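Local coordinates for protein AxyAgu115A (Amphibacillus xylanus NBRC 15112, PDB 6NPS) that probably hydrolyses glycosidic bonds as a family GH115 alpha-glucuronidase, removing glucuronic acid side groups from xylan-type hemicellulose, at residues Asp264-Asn272 / Glu278-Asp286. The protein carries 3 engineered substitutions. Numbering follows the deposited sequence.
Sequences DSIYGDAWN and EGITKFWED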
loop_
_atom_site.group_PDB
_atom_site.type_symbol
_atom_site.label_atom_id
_atom_site.label_comp_id
_atom_site.label_asym_id
_atom_site.label_seq_id
_atom_site.Cartn_x
_atom_site.Cartn_y
_atom_site.Cartn_z
ATOM N N ASP A 264 40.773 -36.791 12.654
ATOM C CA ASP A 264 42.048 -37.493 12.691
ATOM C C ASP A 264 42.995 -37.004 11.606
ATOM O O ASP A 264 43.945 -37.703 11.253
ATOM C CB ASP A 264 41.820 -38.993 12.566
ATOM C CG ASP A 264 40.933 -39.516 13.662
ATOM O OD1 ASP A 264 41.061 -38.992 14.793
ATOM O OD2 ASP A 264 40.118 -40.432 13.416
ATOM N N SER A 265 42.735 -35.828 11.072
ATOM C CA SER A 265 43.543 -35.229 10.027
ATOM C C SER A 265 44.731 -34.486 10.607
ATOM O O SER A 265 44.628 -33.843 11.646
ATOM C CB SER A 265 42.696 -34.269 9.208
ATOM O OG SER A 265 43.488 -33.704 8.199
ATOM N N ILE A 266 45.864 -34.542 9.905
ATOM C CA ILE A 266 46.989 -33.671 10.249
ATOM C C ILE A 266 46.639 -32.193 10.146
ATOM O O ILE A 266 47.403 -31.346 10.624
ATOM C CB ILE A 266 48.226 -33.936 9.354
ATOM C CG1 ILE A 266 47.831 -33.898 7.878
ATOM C CG2 ILE A 266 48.920 -35.212 9.787
ATOM C CD1 ILE A 266 49.009 -33.678 6.916
ATOM N N TYR A 267 45.521 -31.852 9.501
ATOM C CA TYR A 267 45.093 -30.464 9.378
ATOM C C TYR A 267 44.011 -30.082 10.387
ATOM O O TYR A 267 43.483 -28.959 10.321
ATOM C CB TYR A 267 44.596 -30.183 7.957
ATOM C CG TYR A 267 45.547 -30.617 6.875
ATOM C CD1 TYR A 267 45.188 -31.592 5.958
ATOM C CD2 TYR A 267 46.813 -30.066 6.775
ATOM C CE1 TYR A 267 46.067 -31.997 4.965
ATOM C CE2 TYR A 267 47.701 -30.459 5.785
ATOM C CZ TYR A 267 47.320 -31.415 4.886
ATOM O OH TYR A 267 48.180 -31.796 3.890
ATOM N N GLY A 268 43.670 -30.983 11.307
ATOM C CA GLY A 268 42.653 -30.718 12.323
ATOM C C GLY A 268 41.260 -30.613 11.710
ATOM O O GLY A 268 41.017 -30.963 10.542
ATOM N N ASP A 269 40.333 -30.097 12.518
ATOM C CA ASP A 269 38.927 -29.972 12.107
ATOM C C ASP A 269 38.317 -28.685 12.672
ATOM O O ASP A 269 37.278 -28.684 13.332
ATOM C CB ASP A 269 38.098 -31.186 12.535
ATOM C CG ASP A 269 36.915 -31.426 11.606
ATOM O OD1 ASP A 269 36.381 -32.557 11.585
ATOM O OD2 ASP A 269 36.525 -30.481 10.893
ATOM N N ALA A 270 38.980 -27.569 12.402
ATOM C CA ALA A 270 38.567 -26.274 12.913
ATOM C C ALA A 270 39.310 -25.196 12.144
ATOM O O ALA A 270 40.546 -25.161 12.161
ATOM C CB ALA A 270 38.855 -26.166 14.415
ATOM N N TRP A 271 38.574 -24.333 11.434
ATOM C CA TRP A 271 39.176 -23.184 10.749
ATOM C C TRP A 271 39.393 -22.114 11.813
ATOM O O TRP A 271 38.612 -21.173 11.970
ATOM C CB TRP A 271 38.287 -22.709 9.611
ATOM C CG TRP A 271 38.958 -21.729 8.705
ATOM C CD1 TRP A 271 38.641 -20.409 8.548
ATOM C CD2 TRP A 271 40.064 -21.986 7.828
ATOM N NE1 TRP A 271 39.479 -19.827 7.625
ATOM C CE2 TRP A 271 40.364 -20.771 7.167
ATOM C CE3 TRP A 271 40.824 -23.124 7.532
ATOM C CZ2 TRP A 271 41.397 -20.661 6.240
ATOM C CZ3 TRP A 271 41.854 -23.016 6.608
ATOM C CH2 TRP A 271 42.132 -21.789 5.971
ATOM N N ASN A 272 40.461 -22.302 12.588
ATOM C CA ASN A 272 40.642 -21.585 13.848
ATOM C C ASN A 272 42.113 -21.691 14.237
ATOM O O ASN A 272 42.571 -22.756 14.665
ATOM C CB ASN A 272 39.739 -22.175 14.931
ATOM C CG ASN A 272 39.658 -21.299 16.165
ATOM O OD1 ASN A 272 40.683 -20.916 16.735
ATOM N ND2 ASN A 272 38.434 -20.977 16.588
ATOM N N GLU A 278 48.276 -25.989 14.998
ATOM C CA GLU A 278 49.197 -26.850 14.249
ATOM C C GLU A 278 48.554 -27.409 12.978
ATOM O O GLU A 278 49.222 -27.543 11.946
ATOM C CB GLU A 278 49.689 -27.989 15.145
ATOM C CG GLU A 278 50.063 -27.536 16.538
ATOM C CD GLU A 278 49.004 -27.894 17.585
ATOM O OE1 GLU A 278 47.917 -27.265 17.576
ATOM O OE2 GLU A 278 49.262 -28.817 18.411
ATOM N N GLY A 279 47.272 -27.765 13.042
ATOM C CA GLY A 279 46.586 -28.229 11.847
ATOM C C GLY A 279 46.553 -27.181 10.749
ATOM O O GLY A 279 46.851 -27.473 9.580
ATOM N N ILE A 280 46.193 -25.941 11.108
ATOM C CA ILE A 280 46.114 -24.874 10.109
ATOM C C ILE A 280 47.497 -24.543 9.564
ATOM O O ILE A 280 47.653 -24.267 8.375
ATOM C CB ILE A 280 45.431 -23.618 10.685
ATOM C CG1 ILE A 280 44.014 -23.943 11.133
ATOM C CG2 ILE A 280 45.355 -22.527 9.600
ATOM C CD1 ILE A 280 43.131 -24.418 9.961
ATOM N N THR A 281 48.527 -24.618 10.408
ATOM C CA THR A 281 49.893 -24.341 9.966
ATOM C C THR A 281 50.383 -25.378 8.962
ATOM O O THR A 281 51.001 -25.024 7.952
ATOM C CB THR A 281 50.816 -24.311 11.182
ATOM O OG1 THR A 281 50.464 -23.192 11.999
ATOM C CG2 THR A 281 52.267 -24.213 10.766
ATOM N N LYS A 282 50.153 -26.669 9.243
ATOM C CA LYS A 282 50.550 -27.712 8.301
ATOM C C LYS A 282 49.697 -27.657 7.044
ATOM O O LYS A 282 50.180 -27.966 5.947
ATOM C CB LYS A 282 50.473 -29.111 8.981
ATOM C CG LYS A 282 51.003 -30.254 8.098
ATOM C CD LYS A 282 52.510 -30.506 8.282
ATOM C CE LYS A 282 52.938 -31.863 7.717
ATOM N NZ LYS A 282 53.469 -32.786 8.764
ATOM N N PHE A 283 48.456 -27.187 7.164
ATOM C CA PHE A 283 47.636 -26.959 5.985
ATOM C C PHE A 283 48.278 -25.926 5.057
ATOM O O PHE A 283 48.428 -26.172 3.853
ATOM C CB PHE A 283 46.229 -26.547 6.438
ATOM C CG PHE A 283 45.251 -26.327 5.314
ATOM C CD1 PHE A 283 44.861 -27.379 4.487
ATOM C CD2 PHE A 283 44.680 -25.075 5.128
ATOM C CE1 PHE A 283 43.919 -27.142 3.437
ATOM C CE2 PHE A 283 43.757 -24.824 4.088
ATOM C CZ PHE A 283 43.363 -25.875 3.250
ATOM N N TRP A 284 48.704 -24.777 5.612
ATOM C CA TRP A 284 49.353 -23.725 4.827
ATOM C C TRP A 284 50.709 -24.184 4.298
ATOM O O TRP A 284 51.081 -23.859 3.162
ATOM C CB TRP A 284 49.497 -22.461 5.682
ATOM C CG TRP A 284 48.172 -21.779 5.950
ATOM C CD1 TRP A 284 47.054 -21.839 5.167
ATOM C CD2 TRP A 284 47.842 -20.926 7.054
ATOM N NE1 TRP A 284 46.044 -21.075 5.723
ATOM C CE2 TRP A 284 46.515 -20.504 6.878
ATOM C CE3 TRP A 284 48.555 -20.455 8.152
ATOM C CZ2 TRP A 284 45.867 -19.661 7.783
ATOM C CZ3 TRP A 284 47.903 -19.599 9.054
ATOM C CH2 TRP A 284 46.579 -19.225 8.865
ATOM N N GLU A 285 51.454 -24.931 5.107
ATOM C CA GLU A 285 52.727 -25.503 4.663
ATOM C C GLU A 285 52.553 -26.447 3.465
ATOM O O GLU A 285 53.303 -26.368 2.484
ATOM C CB GLU A 285 53.388 -26.264 5.824
ATOM C CG GLU A 285 54.687 -26.902 5.413
ATOM C CD GLU A 285 55.221 -27.902 6.457
ATOM O OE1 GLU A 285 54.669 -27.964 7.577
ATOM O OE2 GLU A 285 56.188 -28.626 6.136
ATOM N N ASP A 286 51.595 -27.383 3.540
ATOM C CA ASP A 286 51.391 -28.285 2.407
ATOM C C ASP A 286 50.872 -27.540 1.180
ATOM O O ASP A 286 51.207 -27.904 0.042
ATOM C CB ASP A 286 50.458 -29.419 2.825
ATOM C CG ASP A 286 51.198 -30.477 3.697
ATOM O OD1 ASP A 286 52.382 -30.214 4.014
ATOM O OD2 ASP A 286 50.631 -31.543 4.048
#
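Tyr267 lies along the flank of helix 277-291, its CA 3.6 Å from the CA of Gly279. It is presented by a type I turn, Ser265 to Gly268, in the loop joining helices 256-260 and 277-291 of the GH115 family region. Packing is tight here: Gly279 CA donates a CA-H...O contact to Ile266 O (3.4 Å), and a CB on Gly279 would clash with Tyr267 O. With CG anti to its own carbonyl carbon (chi1 -51°), the Tyr267 ring runs along the helix; Tyr267 CD2 comes within 3.3 Å of Phe283 CA. Phe283 turns its edge to one face of this ring, the planes 74° apart, while Ile266 CG1 sits over the centre of the opposite face. Beyond Phe283, Trp271 extends the aromatic cluster, Trp271 CZ3 meeting Phe283 CE2 at 3.6 Å and Trp271 CE3 touching Ile280 CD1; Trp271 NE1 hydrogen-bonds to Arg303 O. The other flank is looser and more exposed: Ile266 CD1 meets Lys282 CG at 4.1 Å, the side chains slanted to each other, and Lys282 CG stands 4.0 Å from Tyr267 CE2. Tyr267 OH donates to Asp286 OD2 at 2.5 Å, ring and carboxylate planes 86° apart. A phenylalanine here would probably leave the Asp286 carboxylate without its phenolic partner. The chemistry thus implies an aromatic and aliphatic joint between loop and helix, with one short hydrogen bond at the ring's far end.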